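Local coordinates for YghZ aldo-keto reductase (Escherichia coli, PDB 3N6Q), which probably reduces aldehydes or ketones to alcohols with a nicotinamide cofactor, on a TIM-barrel scaffold, at residues 279-282 / 283-286; 300-304 / 305-309. All coordinates share one frame; numbering follows the deposited sequence. Where two conformers were deposited one is given.

Interaction 1: residues 279-282 / 283-286; sequences QSMA and QMAL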
ATOM      1  N   GLN B 279      13.207 -20.132  46.858  1.00 19.38           N
ATOM      2  CA  GLN B 279      12.244 -20.058  45.717  1.00 15.68           C
ATOM      3  C   GLN B 279      11.258 -21.176  45.820  1.00 18.95           C
ATOM      4  O   GLN B 279      11.584 -22.264  46.334  1.00 18.30           O
ATOM      5  CB  GLN B 279      12.969 -20.205  44.376  1.00 16.09           C
ATOM      6  CG  GLN B 279      13.992 -19.083  44.101  1.00 16.30           C
ATOM      7  CD  GLN B 279      14.422 -19.020  42.643  1.00 16.63           C
ATOM      8  OE1 GLN B 279      15.161 -19.886  42.135  1.00 17.74           O
ATOM      9  NE2 GLN B 279      14.001 -17.963  41.976  1.00 19.52           N
ATOM     10  N   SER B 280      10.050 -20.959  45.256  1.00 19.05           N
ATOM     11  CA  SER B 280       9.176 -22.078  44.958  1.00 17.91           C
ATOM     12  C   SER B 280       9.744 -22.811  43.755  1.00 17.06           C
ATOM     13  O   SER B 280      10.527 -22.276  42.988  1.00 15.48           O
ATOM     14  CB  SER B 280       7.752 -21.605  44.575  1.00 20.58           C
ATOM     15  OG  SER B 280       7.829 -20.758  43.434  1.00 20.04           O
ATOM     16  N   MET B 281       9.228 -23.992  43.512  1.00 15.86           N
ATOM     17  CA  MET B 281       9.605 -24.706  42.307  0.50 17.25           C
ATOM     18  C   MET B 281       9.320 -23.906  41.030  1.00 16.70           C
ATOM     19  O   MET B 281      10.172 -23.838  40.137  1.00 14.91           O
ATOM     20  CB  MET B 281       8.955 -26.088  42.260  0.50 18.18           C
ATOM     21  CG  MET B 281       9.324 -26.860  41.013  0.50 22.55           C
ATOM     22  SD  MET B 281      11.067 -27.328  40.988  0.50 25.52           S
ATOM     23  CE  MET B 281      11.597 -26.768  39.368  0.50 21.46           C
ATOM     24  N   ALA B 282       8.157 -23.264  40.956  1.00 15.83           N
ATOM     25  CA  ALA B 282       7.796 -22.462  39.749  1.00 18.30           C
ATOM     26  C   ALA B 282       8.772 -21.290  39.563  1.00 17.66           C
ATOM     27  O   ALA B 282       9.221 -21.012  38.453  1.00 16.59           O
ATOM     28  CB  ALA B 282       6.337 -21.933  39.889  1.00 19.78           C
ATOM     29  N   GLN B 283       9.121 -20.609  40.657  1.00 17.64           N
ATOM     30  CA  GLN B 283      10.031 -19.488  40.542  1.00 15.82           C
ATOM     31  C   GLN B 283      11.384 -19.999  40.046  1.00 15.98           C
ATOM     32  O   GLN B 283      11.965 -19.379  39.151  1.00 17.78           O
ATOM     33  CB  GLN B 283      10.226 -18.758  41.882  1.00 15.73           C
ATOM     34  CG  GLN B 283       8.976 -17.926  42.271  1.00 17.91           C
ATOM     35  CD  GLN B 283       8.952 -17.549  43.726  1.00 21.78           C
ATOM     36  OE1 GLN B 283       9.676 -18.140  44.548  1.00 22.20           O
ATOM     37  NE2 GLN B 283       8.088 -16.585  44.074  1.00 20.97           N
ATOM     38  N   MET B 284      11.879 -21.114  40.601  1.00 15.51           N
ATOM     39  CA  MET B 284      13.204 -21.626  40.112  1.00 15.29           C
ATOM     40  C   MET B 284      13.139 -21.980  38.591  1.00 16.84           C
ATOM     41  O   MET B 284      14.083 -21.752  37.842  1.00 14.75           O
ATOM     42  CB  MET B 284      13.691 -22.859  40.861  1.00 15.14           C
ATOM     43  CG  MET B 284      15.173 -23.225  40.338  1.00 16.49           C
ATOM     44  SD  MET B 284      15.778 -24.608  41.378  1.00 18.04           S
ATOM     45  CE  MET B 284      14.887 -26.019  40.649  1.00 18.46           C
ATOM     46  N   ALA B 285      12.054 -22.639  38.185  1.00 16.23           N
ATOM     47  CA  ALA B 285      11.841 -22.999  36.767  1.00 16.16           C
ATOM     48  C   ALA B 285      11.878 -21.762  35.819  1.00 16.23           C
ATOM     49  O   ALA B 285      12.517 -21.792  34.752  1.00 15.76           O
ATOM     50  CB  ALA B 285      10.461 -23.810  36.621  1.00 16.25           C
ATOM     51  N   LEU B 286      11.226 -20.656  36.227  1.00 15.47           N
ATOM     52  CA  LEU B 286      11.259 -19.421  35.499  1.00 15.74           C
ATOM     53  C   LEU B 286      12.628 -18.726  35.550  1.00 15.96           C
ATOM     54  O   LEU B 286      13.109 -18.217  34.539  1.00 13.97           O
ATOM     55  CB  LEU B 286      10.183 -18.461  35.995  1.00 14.46           C
ATOM     56  CG  LEU B 286       8.761 -19.023  35.872  1.00 14.71           C
ATOM     57  CD1 LEU B 286       7.751 -17.982  36.527  1.00 18.29           C
ATOM     58  CD2 LEU B 286       8.441 -19.363  34.395  1.00 17.21           C
TER

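Interaction 2: residues 300-304 / 305-309; sequences IGASR and AEQLE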
ATOM      1  N   ILE B 300       3.616 -16.853  30.911  1.00 15.29           N
ATOM      2  CA  ILE B 300       2.962 -17.384  32.079  1.00 17.10           C
ATOM      3  C   ILE B 300       1.460 -17.447  31.798  1.00 21.99           C
ATOM      4  O   ILE B 300       0.864 -16.434  31.430  1.00 19.59           O
ATOM      5  CB  ILE B 300       3.127 -16.424  33.274  1.00 19.86           C
ATOM      6  CG1 ILE B 300       4.620 -16.257  33.557  1.00 25.96           C
ATOM      7  CG2 ILE B 300       2.387 -17.023  34.492  1.00 21.51           C
ATOM      8  CD1 ILE B 300       5.235 -17.600  33.674  1.00 24.81           C
ATOM      9  N   GLY B 301       0.865 -18.605  32.044  1.00 21.57           N
ATOM     10  CA  GLY B 301      -0.566 -18.772  31.791  1.00 28.35           C
ATOM     11  C   GLY B 301      -1.394 -18.770  33.050  1.00 29.78           C
ATOM     12  O   GLY B 301      -1.933 -19.819  33.435  1.00 33.36           O
ATOM     13  N   ALA B 302      -1.507 -17.619  33.691  1.00 28.05           N
ATOM     14  CA  ALA B 302      -2.100 -17.511  35.032  1.00 31.17           C
ATOM     15  C   ALA B 302      -3.583 -17.717  35.070  1.00 30.50           C
ATOM     16  O   ALA B 302      -4.308 -17.202  34.223  1.00 34.71           O
ATOM     17  CB  ALA B 302      -1.760 -16.158  35.664  1.00 28.64           C
ATOM     18  N   SER B 303      -4.051 -18.443  36.079  1.00 30.37           N
ATOM     19  CA  SER B 303      -5.471 -18.618  36.333  1.00 31.48           C
ATOM     20  C   SER B 303      -6.015 -17.730  37.450  1.00 31.74           C
ATOM     21  O   SER B 303      -7.224 -17.725  37.708  1.00 30.28           O
ATOM     22  CB  SER B 303      -5.761 -20.082  36.674  1.00 34.47           C
ATOM     23  OG  SER B 303      -4.897 -20.510  37.717  1.00 38.57           O
ATOM     24  N   ARG B 304      -5.134 -17.029  38.163  1.00 28.94           N
ATOM     25  CA  ARG B 304      -5.594 -16.061  39.181  1.00 29.67           C
ATOM     26  C   ARG B 304      -4.553 -15.008  39.425  1.00 26.80           C
ATOM     27  O   ARG B 304      -3.373 -15.252  39.196  1.00 26.76           O
ATOM     28  CB  ARG B 304      -5.893 -16.768  40.501  1.00 32.19           C
ATOM     29  CG  ARG B 304      -4.764 -17.629  40.977  1.00 33.43           C
ATOM     30  CD  ARG B 304      -5.292 -18.672  41.984  1.00 47.79           C
ATOM     31  NE  ARG B 304      -5.543 -18.022  43.261  1.00 56.78           N
ATOM     32  CZ  ARG B 304      -4.788 -18.162  44.349  1.00 62.48           C
ATOM     33  NH1 ARG B 304      -3.761 -19.006  44.352  1.00 64.05           N
ATOM     34  NH2 ARG B 304      -5.076 -17.471  45.449  1.00 63.53           N
ATOM     35  N   ALA B 305      -4.964 -13.865  39.968  1.00 26.76           N
ATOM     36  CA  ALA B 305      -4.040 -12.728  40.148  1.00 26.75           C
ATOM     37  C   ALA B 305      -2.812 -13.116  40.964  1.00 27.54           C
ATOM     38  O   ALA B 305      -1.696 -12.744  40.624  1.00 27.84           O
ATOM     39  CB  ALA B 305      -4.751 -11.543  40.788  1.00 28.20           C
ATOM     40  N   GLU B 306      -3.015 -13.921  42.010  1.00 26.54           N
ATOM     41  CA  GLU B 306      -1.951 -14.243  42.970  1.00 27.87           C
ATOM     42  C   GLU B 306      -0.792 -14.955  42.298  1.00 28.82           C
ATOM     43  O   GLU B 306       0.359 -14.835  42.737  1.00 27.42           O
ATOM     44  CB  GLU B 306      -2.488 -15.183  44.069  1.00 28.86           C
ATOM     45  CG  GLU B 306      -3.428 -14.528  45.074  1.00 33.60           C
ATOM     46  CD  GLU B 306      -4.803 -14.159  44.498  1.00 44.81           C
ATOM     47  OE1 GLU B 306      -5.242 -14.731  43.458  1.00 36.44           O
ATOM     48  OE2 GLU B 306      -5.438 -13.237  45.079  1.00 51.48           O
ATOM     49  N   GLN B 307      -1.115 -15.796  41.312  1.00 27.89           N
ATOM     50  CA  GLN B 307      -0.088 -16.540  40.625  1.00 27.18           C
ATOM     51  C   GLN B 307       0.901 -15.593  39.984  1.00 25.71           C
ATOM     52  O   GLN B 307       2.107 -15.864  39.997  1.00 25.49           O
ATOM     53  CB  GLN B 307      -0.643 -17.482  39.538  1.00 25.08           C
ATOM     54  CG  GLN B 307       0.516 -18.334  38.972  1.00 32.00           C
ATOM     55  CD  GLN B 307       0.160 -19.206  37.761  1.00 39.18           C
ATOM     56  OE1 GLN B 307      -1.005 -19.568  37.567  1.00 40.98           O
ATOM     57  NE2 GLN B 307       1.194 -19.615  36.983  1.00 37.30           N
ATOM     58  N   LEU B 308       0.404 -14.478  39.426  1.00 23.69           N
ATOM     59  CA  LEU B 308       1.287 -13.512  38.776  1.00 23.84           C
ATOM     60  C   LEU B 308       2.212 -12.881  39.815  1.00 23.52           C
ATOM     61  O   LEU B 308       3.408 -12.777  39.587  1.00 22.21           O
ATOM     62  CB  LEU B 308       0.507 -12.415  38.051  1.00 23.15           C
ATOM     63  CG  LEU B 308      -0.331 -12.943  36.873  1.00 24.50           C
ATOM     64  CD1 LEU B 308      -1.201 -11.773  36.345  1.00 22.29           C
ATOM     65  CD2 LEU B 308       0.655 -13.463  35.782  1.00 26.98           C
ATOM     66  N   GLU B 309       1.646 -12.473  40.953  1.00 23.32           N
ATOM     67  CA  GLU B 309       2.465 -11.886  42.015  1.00 25.99           C
ATOM     68  C   GLU B 309       3.602 -12.867  42.392  1.00 24.46           C
ATOM     69  O   GLU B 309       4.733 -12.476  42.533  1.00 27.45           O
ATOM     70  CB  GLU B 309       1.596 -11.512  43.225  1.00 26.88           C
ATOM     71  CG  GLU B 309       0.435 -10.571  42.849  1.00 31.67           C
ATOM     72  CD  GLU B 309      -0.472 -10.141  44.041  1.00 42.89           C
ATOM     73  OE1 GLU B 309      -0.563  -8.916  44.287  1.00 46.86           O
ATOM     74  OE2 GLU B 309      -1.108 -11.001  44.715  1.00 47.24           O
TER

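Interaction 1: residues 279-282 / 283-286
Gln279 lies against the first turn of helix 281-289, its side chain crossing that of Met284 at about a right angle so that OE1 comes 3.3 Å from Met284 CA. A long amide suits this buried position, for it reaches along the turn and both amide atoms find partners: OE1 accepts from Arg277 NE and NE2 bonds to Ser287 OG. Ser280 is the N-cap. With OG set between its own backbone N and carbonyl carbon (chi1 59°), the hydroxyl accepts from Gln283 N at 3.1 Å, and it also bonds to Glu310. In exchange, Gln283 OE1 takes the amide hydrogen of Ser280 N at 2.9 Å in a nearly straight bond (165° at the hydrogen), although the donor stands above the amide's carbonyl plane. These reciprocal bonds form a capping box, and Gln283 NE2 reaches on to the carbonyl oxygen of Glu310. An alanine in place of Gln283 would probably leave Ser280 N without this acceptor and Glu310 O without its amide donor, weakening the tie between helices 281-289 and 305-312. Behind the cap, Ser280 O accepts from Met284 N at 3.0 Å, opening the helical ladder. Met281 has CG anti to its backbone N (chi1 180°) and a bent chain; in one of two modelled conformers its CE comes 3.6 Å from Met284 CE, so this contact beside helix 261-276 is not constant. Its carbonyl oxygen takes Ala285 N. Ala282 is small enough to sit against Asn311, and Ala282 O accepts from Leu286 N at 3.0 Å. The contact is thus polar at the helix start, where no carbonyl from an earlier helical turn is available to the first amides, while methionine side chains line the flank facing the neighbouring helix.

Interaction 2: residues 300-304 / 305-309
Ala302 and Leu308 meet where the chain leaves a barrel strand and turns back as a helix, a strand-loop-helix connection of the TIM barrel that joins strand 297-300 to helix 305-312. The apolar contacts lie on the inner side of this turn. Ala302 CB rests 3.6 Å from Leu308 CD2. Leu308 CD2 also lies 4.2 Å from Ile300 CG2, the Ile300 and Leu308 side chains sliding past each other in opposite directions. A small alanine lets the loop lie close to the helix, while the branched leucine also reaches Leu30 of a neighbouring strand and Ile48 of helix 42-54.

Gln307 mixes the two chemistries. With CG anti to its backbone N (chi1 -174°) and the chain extended beyond it, the amide is carried back along the loop, placing OE1 3.4 Å from Ala302 CA and NE2 beside Ile300 CG2. NE2 has a hydrogen-bond partner in Asn311, one turn further on, so the amide can lie against apolar atoms without losing its polar bond.

Among backbone atoms, Gln307 N donates to Arg304 O at 3.1 Å in a weak, bent bond of 135° that gives only modest help at the turn into the helix. The charged pair is on the exposed side. Arg304 and Glu306 suit that place, having long chains that can pair at the surface; they cross at about a right angle, yet their guanidinium and carboxylate planes are only 18° apart. Glu306 CB stands over the rim of one guanidinium face, and Glu306 OE1 forms the salt bridge with Arg304 NE at 3.3 Å.

How the interactions relate
Interaction 1 is the more buried of the two, whereas interaction 2 runs from a buried strand end to an exposed salt bridge. Both concern the start of a helix, but they secure it differently: side chains and backbone exchange bonds at 279-286, while 300-309 relies on apolar packing, a weak backbone bond and an ion pair. Residues 287-299, which include the rest of helix 281-289 and most of strand 297-300, lie between them, and their centres are about 14 Å apart. Leu286 CD2 packs 3.7 Å from Ile300 CD1, so helix 281-289 touches the end of that strand directly. Helix 305-312 belongs to interaction 2 and, through Glu310 and Asn311, also borders interaction 1.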